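PDB 5CXW: penicillin-binding protein 1A from Mycobacterium tuberculosis, which builds peptidoglycan with a transglycosylase domain and a penicillin-sensitive transpeptidase domain, the latter being the part in this crystal, bound to penicillin V. Local coordinates for residues 26-38 with 231-244. Sequence-based numbering, arbitrary orientation.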
loop_
_atom_site.group_PDB
_atom_site.type_symbol
_atom_site.label_atom_id
_atom_site.label_comp_id
_atom_site.label_asym_id
_atom_site.label_seq_id
_atom_site.Cartn_x
_atom_site.Cartn_y
_atom_site.Cartn_z
ATOM N N LEU A 26 32.085 -5.974 1.703
ATOM C CA LEU A 26 31.008 -6.959 1.896
ATOM C C LEU A 26 31.245 -8.231 1.069
ATOM O O LEU A 26 31.250 -9.331 1.644
ATOM C CB LEU A 26 29.648 -6.356 1.571
ATOM C CG LEU A 26 28.479 -7.363 1.564
ATOM C CD1 LEU A 26 28.221 -7.848 2.980
ATOM C CD2 LEU A 26 27.227 -6.766 0.953
ATOM N N ASN A 27 31.479 -8.086 -0.245
ATOM C CA ASN A 27 31.620 -9.260 -1.160
ATOM C C ASN A 27 32.726 -10.262 -0.780
ATOM O O ASN A 27 32.532 -11.499 -0.824
ATOM C CB ASN A 27 31.788 -8.812 -2.622
ATOM C CG ASN A 27 30.525 -8.161 -3.171
ATOM O OD1 ASN A 27 29.420 -8.344 -2.628
ATOM N ND2 ASN A 27 30.673 -7.368 -4.239
ATOM N N THR A 28 33.858 -9.719 -0.343
ATOM C CA THR A 28 34.973 -10.548 0.112
ATOM C C THR A 28 34.732 -11.264 1.451
ATOM O O THR A 28 35.428 -12.212 1.758
ATOM C CB THR A 28 36.265 -9.696 0.219
ATOM O OG1 THR A 28 35.988 -8.515 1.008
ATOM C CG2 THR A 28 36.754 -9.313 -1.210
ATOM N N GLN A 29 33.758 -10.813 2.243
ATOM C CA GLN A 29 33.525 -11.445 3.530
ATOM C C GLN A 29 32.895 -12.856 3.483
ATOM O O GLN A 29 33.114 -13.641 4.393
ATOM C CB GLN A 29 32.723 -10.537 4.436
ATOM C CG GLN A 29 33.526 -9.360 4.950
ATOM C CD GLN A 29 32.743 -8.587 5.980
ATOM O OE1 GLN A 29 32.159 -9.182 6.887
ATOM N NE2 GLN A 29 32.735 -7.282 5.874
ATOM N N GLY A 30 32.135 -13.184 2.435
ATOM C CA GLY A 30 31.520 -14.533 2.362
ATOM C C GLY A 30 30.460 -14.766 3.445
ATOM O O GLY A 30 30.282 -15.873 3.982
ATOM N N LEU A 31 29.749 -13.709 3.755
ATOM C CA LEU A 31 28.713 -13.769 4.773
ATOM C C LEU A 31 27.667 -14.758 4.372
ATOM O O LEU A 31 27.327 -14.842 3.209
ATOM C CB LEU A 31 28.052 -12.418 4.952
ATOM C CG LEU A 31 29.000 -11.334 5.471
ATOM C CD1 LEU A 31 28.211 -10.082 5.694
ATOM C CD2 LEU A 31 29.685 -11.833 6.751
ATOM N N VAL A 32 27.122 -15.445 5.350
ATOM C CA VAL A 32 25.985 -16.310 5.136
ATOM C C VAL A 32 24.753 -15.568 5.599
ATOM O O VAL A 32 24.564 -15.301 6.775
ATOM C CB VAL A 32 26.155 -17.645 5.882
ATOM C CG1 VAL A 32 24.868 -18.474 5.777
ATOM C CG2 VAL A 32 27.413 -18.354 5.364
ATOM N N VAL A 33 23.915 -15.191 4.645
ATOM C CA VAL A 33 22.783 -14.285 4.902
ATOM C C VAL A 33 21.486 -15.066 4.751
ATOM O O VAL A 33 21.342 -15.870 3.824
ATOM C CB VAL A 33 22.793 -13.108 3.928
ATOM C CG1 VAL A 33 21.604 -12.164 4.189
ATOM C CG2 VAL A 33 24.141 -12.391 3.975
ATOM N N THR A 34 20.623 -14.963 5.741
ATOM C CA THR A 34 19.280 -15.494 5.661
ATOM C C THR A 34 18.353 -14.306 5.437
ATOM O O THR A 34 18.385 -13.347 6.175
ATOM C CB THR A 34 18.889 -16.191 6.982
ATOM O OG1 THR A 34 19.861 -17.222 7.310
ATOM C CG2 THR A 34 17.542 -16.866 6.847
ATOM N N THR A 35 17.539 -14.372 4.394
ATOM C CA THR A 35 16.632 -13.295 4.103
ATOM C C THR A 35 15.305 -13.608 4.715
ATOM O O THR A 35 15.019 -14.705 5.166
ATOM C CB THR A 35 16.433 -13.012 2.596
ATOM O OG1 THR A 35 15.574 -14.026 2.073
ATOM C CG2 THR A 35 17.728 -12.925 1.825
ATOM N N THR A 36 14.449 -12.590 4.674
ATOM C CA THR A 36 13.093 -12.702 5.205
ATOM C C THR A 36 12.095 -13.318 4.228
ATOM O O THR A 36 10.957 -13.608 4.610
ATOM C CB THR A 36 12.572 -11.310 5.556
ATOM O OG1 THR A 36 12.724 -10.429 4.438
ATOM C CG2 THR A 36 13.276 -10.713 6.749
ATOM N N ILE A 37 12.489 -13.412 2.963
ATOM C CA ILE A 37 11.608 -13.879 1.932
ATOM C C ILE A 37 11.023 -15.264 2.299
ATOM O O ILE A 37 11.737 -16.149 2.781
ATOM C CB ILE A 37 12.325 -13.917 0.559
ATOM C CG1 ILE A 37 12.845 -12.517 0.157
ATOM C CG2 ILE A 37 11.367 -14.455 -0.484
ATOM C CD1 ILE A 37 11.766 -11.461 -0.057
ATOM N N ASP A 38 9.719 -15.429 2.103
ATOM C CA ASP A 38 9.042 -16.701 2.272
ATOM C C ASP A 38 8.850 -17.289 0.889
ATOM O O ASP A 38 8.120 -16.730 0.074
ATOM C CB ASP A 38 7.707 -16.480 2.980
ATOM C CG ASP A 38 6.884 -17.750 3.119
ATOM O OD1 ASP A 38 7.311 -18.796 2.729
ATOM O OD2 ASP A 38 5.768 -17.700 3.583
ATOM N N HIS A 231 12.246 -4.768 6.413
ATOM C CA HIS A 231 13.623 -5.279 6.258
ATOM C C HIS A 231 13.605 -6.604 5.576
ATOM O O HIS A 231 12.613 -7.359 5.636
ATOM C CB HIS A 231 14.276 -5.371 7.636
ATOM C CG HIS A 231 13.604 -6.316 8.535
ATOM N ND1 HIS A 231 12.441 -5.997 9.200
ATOM C CD2 HIS A 231 13.871 -7.612 8.843
ATOM C CE1 HIS A 231 12.050 -7.038 9.909
ATOM N NE2 HIS A 231 12.908 -8.021 9.729
ATOM N N PHE A 232 14.736 -6.887 4.933
ATOM C CA PHE A 232 14.944 -8.044 4.092
ATOM C C PHE A 232 15.904 -9.084 4.728
ATOM O O PHE A 232 15.943 -10.210 4.282
ATOM C CB PHE A 232 15.588 -7.616 2.750
ATOM C CG PHE A 232 14.719 -6.802 1.850
ATOM C CD1 PHE A 232 14.581 -5.419 2.067
ATOM C CD2 PHE A 232 14.006 -7.393 0.794
ATOM C CE1 PHE A 232 13.737 -4.642 1.251
ATOM C CE2 PHE A 232 13.191 -6.605 -0.017
ATOM C CZ PHE A 232 13.073 -5.244 0.210
ATOM N N VAL A 233 16.661 -8.675 5.730
ATOM C CA VAL A 233 17.698 -9.522 6.336
ATOM C C VAL A 233 17.191 -10.018 7.686
ATOM O O VAL A 233 16.861 -9.236 8.592
ATOM C CB VAL A 233 19.001 -8.780 6.514
ATOM C CG1 VAL A 233 19.968 -9.663 7.313
ATOM C CG2 VAL A 233 19.623 -8.361 5.159
ATOM N N GLN A 234 17.132 -11.348 7.796
ATOM C CA GLN A 234 16.738 -12.076 8.993
ATOM C C GLN A 234 17.938 -12.434 9.865
ATOM O O GLN A 234 17.872 -12.334 11.090
ATOM C CB GLN A 234 15.988 -13.349 8.603
ATOM C CG GLN A 234 15.510 -14.233 9.750
ATOM C CD GLN A 234 14.542 -13.484 10.656
ATOM O OE1 GLN A 234 13.712 -12.656 10.200
ATOM N NE2 GLN A 234 14.638 -13.740 11.933
ATOM N N LYS A 235 19.031 -12.854 9.248
ATOM C CA LYS A 235 20.176 -13.343 10.054
ATOM C C LYS A 235 21.422 -13.248 9.211
ATOM O O LYS A 235 21.370 -13.334 7.970
ATOM C CB LYS A 235 19.915 -14.767 10.522
ATOM C CG LYS A 235 20.971 -15.305 11.485
ATOM C CD LYS A 235 20.523 -16.646 12.066
ATOM C CE LYS A 235 21.501 -17.242 13.047
ATOM N NZ LYS A 235 21.146 -18.657 13.330
ATOM N N VAL A 236 22.559 -12.986 9.870
ATOM C CA VAL A 236 23.845 -12.947 9.159
ATOM C C VAL A 236 24.860 -13.691 10.019
ATOM O O VAL A 236 24.956 -13.411 11.210
ATOM C CB VAL A 236 24.340 -11.498 8.988
ATOM C CG1 VAL A 236 25.650 -11.473 8.198
ATOM C CG2 VAL A 236 23.299 -10.661 8.239
ATOM N N VAL A 237 25.563 -14.640 9.380
ATOM C CA VAL A 237 26.589 -15.446 10.105
ATOM C C VAL A 237 27.823 -15.360 9.239
ATOM O O VAL A 237 27.733 -15.469 7.981
ATOM C CB VAL A 237 26.162 -16.903 10.263
ATOM C CG1 VAL A 237 27.197 -17.693 11.095
ATOM C CG2 VAL A 237 24.806 -17.007 10.937
ATOM N N SER A 238 28.983 -15.250 9.890
ATOM C CA SER A 238 30.208 -15.245 9.117
ATOM C C SER A 238 30.441 -16.569 8.400
ATOM O O SER A 238 29.930 -17.618 8.761
ATOM C CB SER A 238 31.414 -14.905 10.003
ATOM O OG SER A 238 31.800 -16.052 10.712
ATOM N N ALA A 239 31.330 -16.522 7.421
ATOM C CA ALA A 239 31.674 -17.686 6.663
ATOM C C ALA A 239 32.219 -18.786 7.587
ATOM O O ALA A 239 32.000 -19.989 7.378
ATOM C CB ALA A 239 32.732 -17.313 5.632
ATOM N N ASN A 240 32.930 -18.371 8.619
ATOM C CA ASN A 240 33.454 -19.350 9.564
ATOM C C ASN A 240 32.565 -19.558 10.810
ATOM O O ASN A 240 33.020 -20.139 11.810
ATOM C CB ASN A 240 34.946 -19.049 9.918
ATOM C CG ASN A 240 35.079 -17.829 10.788
ATOM O OD1 ASN A 240 34.052 -17.335 11.305
ATOM N ND2 ASN A 240 36.307 -17.359 10.993
ATOM N N GLY A 241 31.334 -19.087 10.783
ATOM C CA GLY A 241 30.338 -19.553 11.753
ATOM C C GLY A 241 29.973 -18.715 12.947
ATOM O O GLY A 241 29.194 -19.172 13.761
ATOM N N GLN A 242 30.453 -17.486 12.968
ATOM C CA GLN A 242 30.103 -16.509 13.991
ATOM C C GLN A 242 28.831 -15.696 13.627
ATOM O O GLN A 242 28.809 -15.035 12.573
ATOM C CB GLN A 242 31.310 -15.574 14.141
ATOM C CG GLN A 242 31.257 -14.512 15.233
ATOM C CD GLN A 242 31.040 -15.081 16.627
ATOM O OE1 GLN A 242 31.991 -15.275 17.384
ATOM N NE2 GLN A 242 29.771 -15.367 16.965
ATOM N N VAL A 243 27.808 -15.749 14.495
ATOM C CA VAL A 243 26.623 -14.950 14.304
ATOM C C VAL A 243 26.937 -13.468 14.447
ATOM O O VAL A 243 27.512 -13.047 15.450
ATOM C CB VAL A 243 25.460 -15.320 15.254
ATOM C CG1 VAL A 243 24.241 -14.477 14.900
ATOM C CG2 VAL A 243 25.135 -16.825 15.105
ATOM N N LEU A 244 26.547 -12.689 13.449
ATOM C CA LEU A 244 26.793 -11.249 13.416
ATOM C C LEU A 244 25.523 -10.411 13.574
ATOM O O LEU A 244 25.607 -9.224 13.907
ATOM C CB LEU A 244 27.417 -10.871 12.097
ATOM C CG LEU A 244 28.730 -11.541 11.761
ATOM C CD1 LEU A 244 29.200 -10.984 10.436
ATOM C CD2 LEU A 244 29.717 -11.242 12.849
HETATM O O HOH W 1 32.662 -13.890 7.058
#
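L31 and L244 meet through their terminal methyls, CD2 to CD1 at 3.8 Å, with the two side chains at about a right angle. The side chains of L31 and V236 cross obliquely, and L31 CD1 rests on V236 CG1 at 3.8 Å. CG of L31 lies beside the backbone N (chi1 -64°), which carries the fork over to these partners. V33 and V236 share this face as a non-hydrogen-bonded pair, and V33 CG1 reaches V233 CG1. The side chains of the hydrogen-bonded pairs V32-V237 and T34-K235 project from the other face. T34 and K235 run alongside each other, CB to CB 4.0 Å, and the lysine makes this contact through its CB before its extended chain departs from T34.

Between V32 and V237 the amide of each donates to the carbonyl of the other, V32 N to V237 O being 2.7 Å. At T34 the regular pattern breaks, because its O accepts from both Q234 N and K235 N, each donor tilted about 20° from the carbonyl plane. Q234 and K235 thus both face T34, a classic beta bulge, and the register moves by one residue.

Past the bulge, T36 N donates to F232 O at 2.8 Å, coming from above the carbonyl plane. T36 turns CG2 to the H231 ring, 3.8 Å from CD2, while its OG1 hydrogen-bonds V74 O on strand 74-78, at the edge of the five-stranded sheet. At the opposite end a water joins Q29 O to A239 N, and A239 CB packs against G30 O.

Strand 32-35 is thereby an edge of a small three-stranded antiparallel sheet, completed by the hairpin of 233-237 and 243-246 with its type I turn S238-G241, projecting from the transpeptidase domain well away from the penicillin pocket.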